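Side-chain contacts in putative exported protein (Bordetella pertussis Tohama I, PDB 2PFZ), which binds pyroglutamic acid as an extracytoplasmic solute receptor, probably delivering it to a tripartite ATP-independent periplasmic (TRAP) transporter: residues A[93-98]-A[111-116]; A[165-170]-A[187-192]. All coordinates share one frame; numbering follows the deposited sequence.

Contact 1 (A[93-98]-A[111-116]); sequences KLYQAQ and MMLLYS
Tyr95 reaches from its helix to the strand at Ser116 and Leu113, and its ring carries nearly the whole contact. CB leaves the helix toward the strand, and with CG anti to the backbone N (chi1 170°) the ring extends straight across the gap between the two backbones. CE1 is the first ring atom to touch: it lies 3.8 Å from Ser116 CB and 4.4 Å from Leu113 CD2, the leucine methyl sitting at the ring edge near its plane. On the other flank CE2 comes within 3.9 Å of Ser116 O, a carbonyl that accepts a hydrogen bond from Trp240 NE1. CZ packs obliquely on Ser116 CB at 3.6 Å. Segments 93-98 and 111-116 run nearly antiparallel (165°), on helix 88-107 and strand 111-118, its neighbour in sequence. The strand is an outer member of a three-stranded antiparallel sheet in this family 7 solute-binding protein, and a classic beta bulge, Leu114 and Tyr115 both facing Val210, interrupts it just before Ser116. At the tip, Tyr95 OH touches Ser116 CB, also at 3.6 Å, and hydrogen-bonds Glu236 OE1 of helix 222-256. That same carboxylate oxygen accepts Ser116 N, so one acceptor holds both the tyrosine hydroxyl and the strand backbone. Ser116 OG lies over one ring face, 4.3 Å above the plane and offset toward the rim, but its hydrogen bond goes to Asn208 O on the adjacent strand. Over the opposite face, likewise near the rim, sits Gln96 OE1, 3.4 Å above the plane.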
loop_
_atom_site.group_PDB
_atom_site.type_symbol
_atom_site.label_atom_id
_atom_site.label_comp_id
_atom_site.label_asym_id
_atom_site.label_seq_id
_atom_site.Cartn_x
_atom_site.Cartn_y
_atom_site.Cartn_z
ATOM N N LYS A 93 -13.640 -3.434 4.712
ATOM C CA LYS A 93 -14.027 -4.079 5.971
ATOM C C LYS A 93 -12.837 -4.548 6.801
ATOM O O LYS A 93 -12.841 -4.423 8.032
ATOM C CB LYS A 93 -14.989 -5.221 5.679
ATOM C CG LYS A 93 -16.299 -4.672 5.142
ATOM C CD LYS A 93 -17.273 -5.704 4.674
ATOM C CE LYS A 93 -18.646 -5.009 4.551
ATOM N NZ LYS A 93 -19.454 -5.407 3.373
ATOM N N LEU A 94 -11.796 -5.052 6.137
ATOM C CA LEU A 94 -10.577 -5.437 6.857
ATOM C C LEU A 94 -9.979 -4.214 7.507
ATOM O O LEU A 94 -9.562 -4.250 8.649
ATOM C CB LEU A 94 -9.545 -6.083 5.917
ATOM C CG LEU A 94 -8.270 -6.619 6.603
ATOM C CD1 LEU A 94 -8.600 -7.696 7.668
ATOM C CD2 LEU A 94 -7.321 -7.186 5.524
ATOM N N TYR A 95 -9.924 -3.127 6.749
ATOM C CA TYR A 95 -9.459 -1.843 7.264
ATOM C C TYR A 95 -10.222 -1.415 8.518
ATOM O O TYR A 95 -9.605 -1.044 9.524
ATOM C CB TYR A 95 -9.605 -0.784 6.156
ATOM C CG TYR A 95 -9.393 0.679 6.580
ATOM C CD1 TYR A 95 -8.510 1.035 7.615
ATOM C CD2 TYR A 95 -10.054 1.703 5.897
ATOM C CE1 TYR A 95 -8.311 2.393 7.971
ATOM C CE2 TYR A 95 -9.871 3.063 6.258
ATOM C CZ TYR A 95 -9.011 3.385 7.289
ATOM O OH TYR A 95 -8.818 4.726 7.584
ATOM N N GLN A 96 -11.550 -1.415 8.451
ATOM C CA GLN A 96 -12.372 -1.001 9.601
ATOM C C GLN A 96 -12.107 -1.835 10.850
ATOM O O GLN A 96 -12.045 -1.297 11.954
ATOM C CB GLN A 96 -13.855 -1.018 9.223
ATOM C CG GLN A 96 -14.238 0.040 8.169
ATOM C CD GLN A 96 -13.743 1.450 8.500
ATOM O OE1 GLN A 96 -12.838 1.976 7.854
ATOM N NE2 GLN A 96 -14.350 2.071 9.485
ATOM N N ALA A 97 -11.902 -3.142 10.659
ATOM C CA ALA A 97 -11.499 -4.068 11.724
ATOM C C ALA A 97 -10.101 -3.720 12.309
ATOM O O ALA A 97 -9.870 -3.768 13.542
ATOM C CB ALA A 97 -11.500 -5.480 11.172
ATOM N N GLN A 98 -9.187 -3.343 11.421
ATOM C CA GLN A 98 -7.791 -3.041 11.795
ATOM C C GLN A 98 -7.624 -1.679 12.451
ATOM O O GLN A 98 -6.729 -1.468 13.279
ATOM C CB GLN A 98 -6.946 -3.033 10.516
ATOM C CG GLN A 98 -5.461 -2.749 10.660
ATOM C CD GLN A 98 -4.782 -2.590 9.286
ATOM O OE1 GLN A 98 -5.408 -2.130 8.331
ATOM N NE2 GLN A 98 -3.495 -2.957 9.199
ATOM N N MET A 111 1.710 9.466 17.204
ATOM C CA MET A 111 1.158 9.769 15.873
ATOM C C MET A 111 -0.342 9.525 15.769
ATOM O O MET A 111 -0.914 8.740 16.532
ATOM C CB MET A 111 1.888 8.969 14.775
ATOM C CG MET A 111 3.343 9.367 14.654
ATOM S SD MET A 111 4.252 8.399 13.472
ATOM C CE MET A 111 4.684 6.975 14.464
ATOM N N MET A 112 -0.959 10.209 14.816
ATOM C CA MET A 112 -2.356 10.000 14.461
ATOM C C MET A 112 -2.506 9.432 13.065
ATOM O O MET A 112 -1.727 9.753 12.168
ATOM C CB MET A 112 -3.114 11.318 14.500
ATOM C CG MET A 112 -2.939 12.037 15.772
ATOM S SD MET A 112 -3.572 13.715 15.693
ATOM C CE MET A 112 -5.080 13.436 14.754
ATOM N N LEU A 113 -3.533 8.609 12.890
ATOM C CA LEU A 113 -3.929 8.143 11.555
ATOM C C LEU A 113 -4.915 9.127 10.955
ATOM O O LEU A 113 -6.045 9.278 11.447
ATOM C CB LEU A 113 -4.562 6.758 11.626
ATOM C CG LEU A 113 -5.129 6.169 10.320
ATOM C CD1 LEU A 113 -4.051 6.040 9.238
ATOM C CD2 LEU A 113 -5.794 4.822 10.601
ATOM N N LEU A 114 -4.515 9.787 9.886
ATOM C CA LEU A 114 -5.411 10.760 9.269
ATOM C C LEU A 114 -6.375 10.085 8.299
ATOM O O LEU A 114 -7.577 10.262 8.394
ATOM C CB LEU A 114 -4.641 11.922 8.621
ATOM C CG LEU A 114 -5.549 13.053 8.099
ATOM C CD1 LEU A 114 -6.230 13.783 9.260
ATOM C CD2 LEU A 114 -4.792 14.023 7.270
ATOM N N TYR A 115 -5.844 9.332 7.354
ATOM C CA TYR A 115 -6.673 8.525 6.476
ATOM C C TYR A 115 -5.842 7.418 5.847
ATOM O O TYR A 115 -4.623 7.475 5.885
ATOM C CB TYR A 115 -7.345 9.379 5.433
ATOM C CG TYR A 115 -6.468 9.928 4.334
ATOM C CD1 TYR A 115 -5.875 11.194 4.449
ATOM C CD2 TYR A 115 -6.273 9.207 3.138
ATOM C CE1 TYR A 115 -5.114 11.722 3.417
ATOM C CE2 TYR A 115 -5.514 9.743 2.088
ATOM C CZ TYR A 115 -4.934 10.999 2.248
ATOM O OH TYR A 115 -4.175 11.540 1.227
ATOM N N SER A 116 -6.514 6.397 5.318
ATOM C CA SER A 116 -5.821 5.249 4.734
ATOM C C SER A 116 -6.549 4.836 3.458
ATOM O O SER A 116 -7.788 4.789 3.451
ATOM C CB SER A 116 -5.794 4.079 5.727
ATOM O OG SER A 116 -5.035 2.951 5.247
#

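Contact 2 (A[165-170]-A[187-192]); sequences AELAQA and FDTKTY
Leu167 and Ala168, in the first turn of helix 167-172, pack against Thr189, which follows the end of helix 183-188. That second helix closes with a Schellman motif: Lys190, with positive phi, is the C-prime residue, Thr191 N bonds Gly186 O and Lys190 N bonds Phe187 O. The turn presents Thr189 to the facing helix, its CA 5.4 Å from that of Ala168.

The direct contacts are van der Waals and loose. Leu167 CD1 meets both branches of the threonine, 4.1 Å from Thr189 OG1 and 4.2 Å from Thr189 CG2, the two side chains crossing at a slant. Alongside, toward solvent, Ala168 CB lies 4.0 Å from Thr189 O. Tyr179 of strand 178-181 touches both Leu167 and Thr189, and Met171 touches Thr189, extending the packing. The Leu167 side chain is about 5 Å from the bound pyroglutamic acid, so this packing lies beside the ligand pocket, of which Thr185 is a member.

Polar links hold the threonine rather than spanning the gap. With chi1 59°, Thr189 OG1 sits between its own backbone N and carbonyl carbon, and it hydrogen-bonds Thr185 O one helical turn back. Thr191 OG1 hydrogen-bonds Tyr179 OH, and Thr191 OG1 lies 2.9 Å from Thr189 OG1.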
loop_
_atom_site.group_PDB
_atom_site.type_symbol
_atom_site.label_atom_id
_atom_site.label_comp_id
_atom_site.label_asym_id
_atom_site.label_seq_id
_atom_site.Cartn_x
_atom_site.Cartn_y
_atom_site.Cartn_z
ATOM N N ALA A 165 10.378 3.976 -6.680
ATOM C CA ALA A 165 11.225 5.017 -7.282
ATOM C C ALA A 165 12.459 4.475 -8.017
ATOM O O ALA A 165 13.016 5.178 -8.884
ATOM C CB ALA A 165 11.641 6.066 -6.235
ATOM N N GLU A 166 12.871 3.248 -7.660
ATOM C CA GLU A 166 13.996 2.534 -8.290
ATOM C C GLU A 166 13.607 1.335 -9.153
ATOM O O GLU A 166 14.485 0.599 -9.622
ATOM C CB GLU A 166 14.996 2.042 -7.239
ATOM C CG GLU A 166 15.946 3.105 -6.750
ATOM C CD GLU A 166 15.309 4.003 -5.740
ATOM O OE1 GLU A 166 14.773 3.477 -4.736
ATOM O OE2 GLU A 166 15.337 5.238 -5.942
ATOM N N LEU A 167 12.312 1.129 -9.365
ATOM C CA LEU A 167 11.843 -0.097 -10.039
ATOM C C LEU A 167 12.156 -0.109 -11.535
ATOM O O LEU A 167 12.608 -1.111 -12.081
ATOM C CB LEU A 167 10.329 -0.251 -9.859
ATOM C CG LEU A 167 9.697 -1.622 -9.609
ATOM C CD1 LEU A 167 8.196 -1.568 -9.846
ATOM C CD2 LEU A 167 10.327 -2.793 -10.314
ATOM N N ALA A 168 11.895 1.001 -12.201
ATOM C CA ALA A 168 12.137 1.076 -13.642
ATOM C C ALA A 168 13.591 0.706 -13.973
ATOM O O ALA A 168 13.853 -0.087 -14.889
ATOM C CB ALA A 168 11.781 2.460 -14.157
ATOM N N GLN A 169 14.505 1.245 -13.184
ATOM C CA GLN A 169 15.922 0.972 -13.287
ATOM C C GLN A 169 16.264 -0.496 -13.037
ATOM O O GLN A 169 16.994 -1.086 -13.809
ATOM C CB GLN A 169 16.693 1.898 -12.337
ATOM C CG GLN A 169 18.190 1.760 -12.356
ATOM C CD GLN A 169 18.881 2.549 -11.239
ATOM O OE1 GLN A 169 18.227 3.149 -10.385
ATOM N NE2 GLN A 169 20.207 2.540 -11.247
ATOM N N ALA A 170 15.728 -1.073 -11.962
ATOM C CA ALA A 170 15.936 -2.494 -11.647
ATOM C C ALA A 170 15.458 -3.440 -12.755
ATOM O O ALA A 170 16.056 -4.512 -12.973
ATOM C CB ALA A 170 15.269 -2.856 -10.324
ATOM N N PHE A 187 1.824 0.197 -14.755
ATOM C CA PHE A 187 1.698 1.250 -15.757
ATOM C C PHE A 187 2.677 2.397 -15.510
ATOM O O PHE A 187 3.403 2.810 -16.428
ATOM C CB PHE A 187 0.265 1.785 -15.797
ATOM C CG PHE A 187 0.009 2.747 -16.917
ATOM C CD1 PHE A 187 -0.241 2.277 -18.207
ATOM C CD2 PHE A 187 0.009 4.117 -16.685
ATOM C CE1 PHE A 187 -0.480 3.176 -19.259
ATOM C CE2 PHE A 187 -0.236 5.021 -17.730
ATOM C CZ PHE A 187 -0.487 4.535 -19.018
ATOM N N ASP A 188 2.702 2.904 -14.281
ATOM C CA ASP A 188 3.488 4.106 -13.968
ATOM C C ASP A 188 5.003 3.929 -14.094
ATOM O O ASP A 188 5.748 4.921 -14.150
ATOM C CB ASP A 188 3.157 4.612 -12.565
ATOM C CG ASP A 188 1.787 5.254 -12.465
ATOM O OD1 ASP A 188 1.194 5.693 -13.479
ATOM O OD2 ASP A 188 1.299 5.333 -11.336
ATOM N N THR A 189 5.460 2.681 -14.118
ATOM C CA THR A 189 6.884 2.374 -14.222
ATOM C C THR A 189 7.197 1.800 -15.604
ATOM O O THR A 189 8.328 1.345 -15.873
ATOM C CB THR A 189 7.348 1.388 -13.119
ATOM O OG1 THR A 189 6.613 0.152 -13.207
ATOM C CG2 THR A 189 7.221 2.014 -11.709
ATOM N N LYS A 190 6.192 1.845 -16.481
ATOM C CA LYS A 190 6.257 1.240 -17.812
ATOM C C LYS A 190 6.811 -0.181 -17.779
ATOM O O LYS A 190 7.709 -0.526 -18.554
ATOM C CB LYS A 190 7.069 2.136 -18.764
ATOM C CG LYS A 190 6.376 3.445 -19.058
ATOM C CD LYS A 190 6.663 3.913 -20.483
ATOM C CE LYS A 190 7.878 4.811 -20.549
ATOM N NZ LYS A 190 7.445 6.230 -20.554
ATOM N N THR A 191 6.257 -0.998 -16.875
ATOM C CA THR A 191 6.655 -2.410 -16.685
ATOM C C THR A 191 6.458 -3.236 -17.962
ATOM O O THR A 191 7.190 -4.187 -18.216
ATOM C CB THR A 191 5.900 -3.026 -15.476
ATOM O OG1 THR A 191 6.469 -2.491 -14.287
ATOM C CG2 THR A 191 6.047 -4.556 -15.397
ATOM N N TYR A 192 5.483 -2.829 -18.770
ATOM C CA TYR A 192 5.205 -3.465 -20.058
ATOM C C TYR A 192 6.381 -3.482 -21.047
ATOM O O TYR A 192 6.411 -4.313 -21.968
ATOM C CB TYR A 192 3.976 -2.835 -20.705
ATOM C CG TYR A 192 4.044 -1.333 -20.890
ATOM C CD1 TYR A 192 3.393 -0.471 -20.005
ATOM C CD2 TYR A 192 4.749 -0.767 -21.960
ATOM C CE1 TYR A 192 3.444 0.923 -20.180
ATOM C CE2 TYR A 192 4.797 0.612 -22.141
ATOM C CZ TYR A 192 4.153 1.445 -21.250
ATOM O OH TYR A 192 4.194 2.798 -21.454
#

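From the N terminus, helix 88-107 comes first and the chain turns back into strand 111-118; contact 1 closes this short loop, with 12 residues between its segments. Contact 2 opens only after contact 1 has closed, and it joins helix 167-172 to the turn after helix 183-188 across 16 residues. The two loops therefore follow in series, neither enclosing nor crossing the other. Their centres lie 29 Å apart, on opposite sides of the chain's centre. Contact 1 ties a helix to the three-stranded antiparallel sheet, whereas contact 2 links elements on either side, in sequence, of strand 178-181, itself part of the six-stranded mixed sheet, much nearer the pyroglutamic acid.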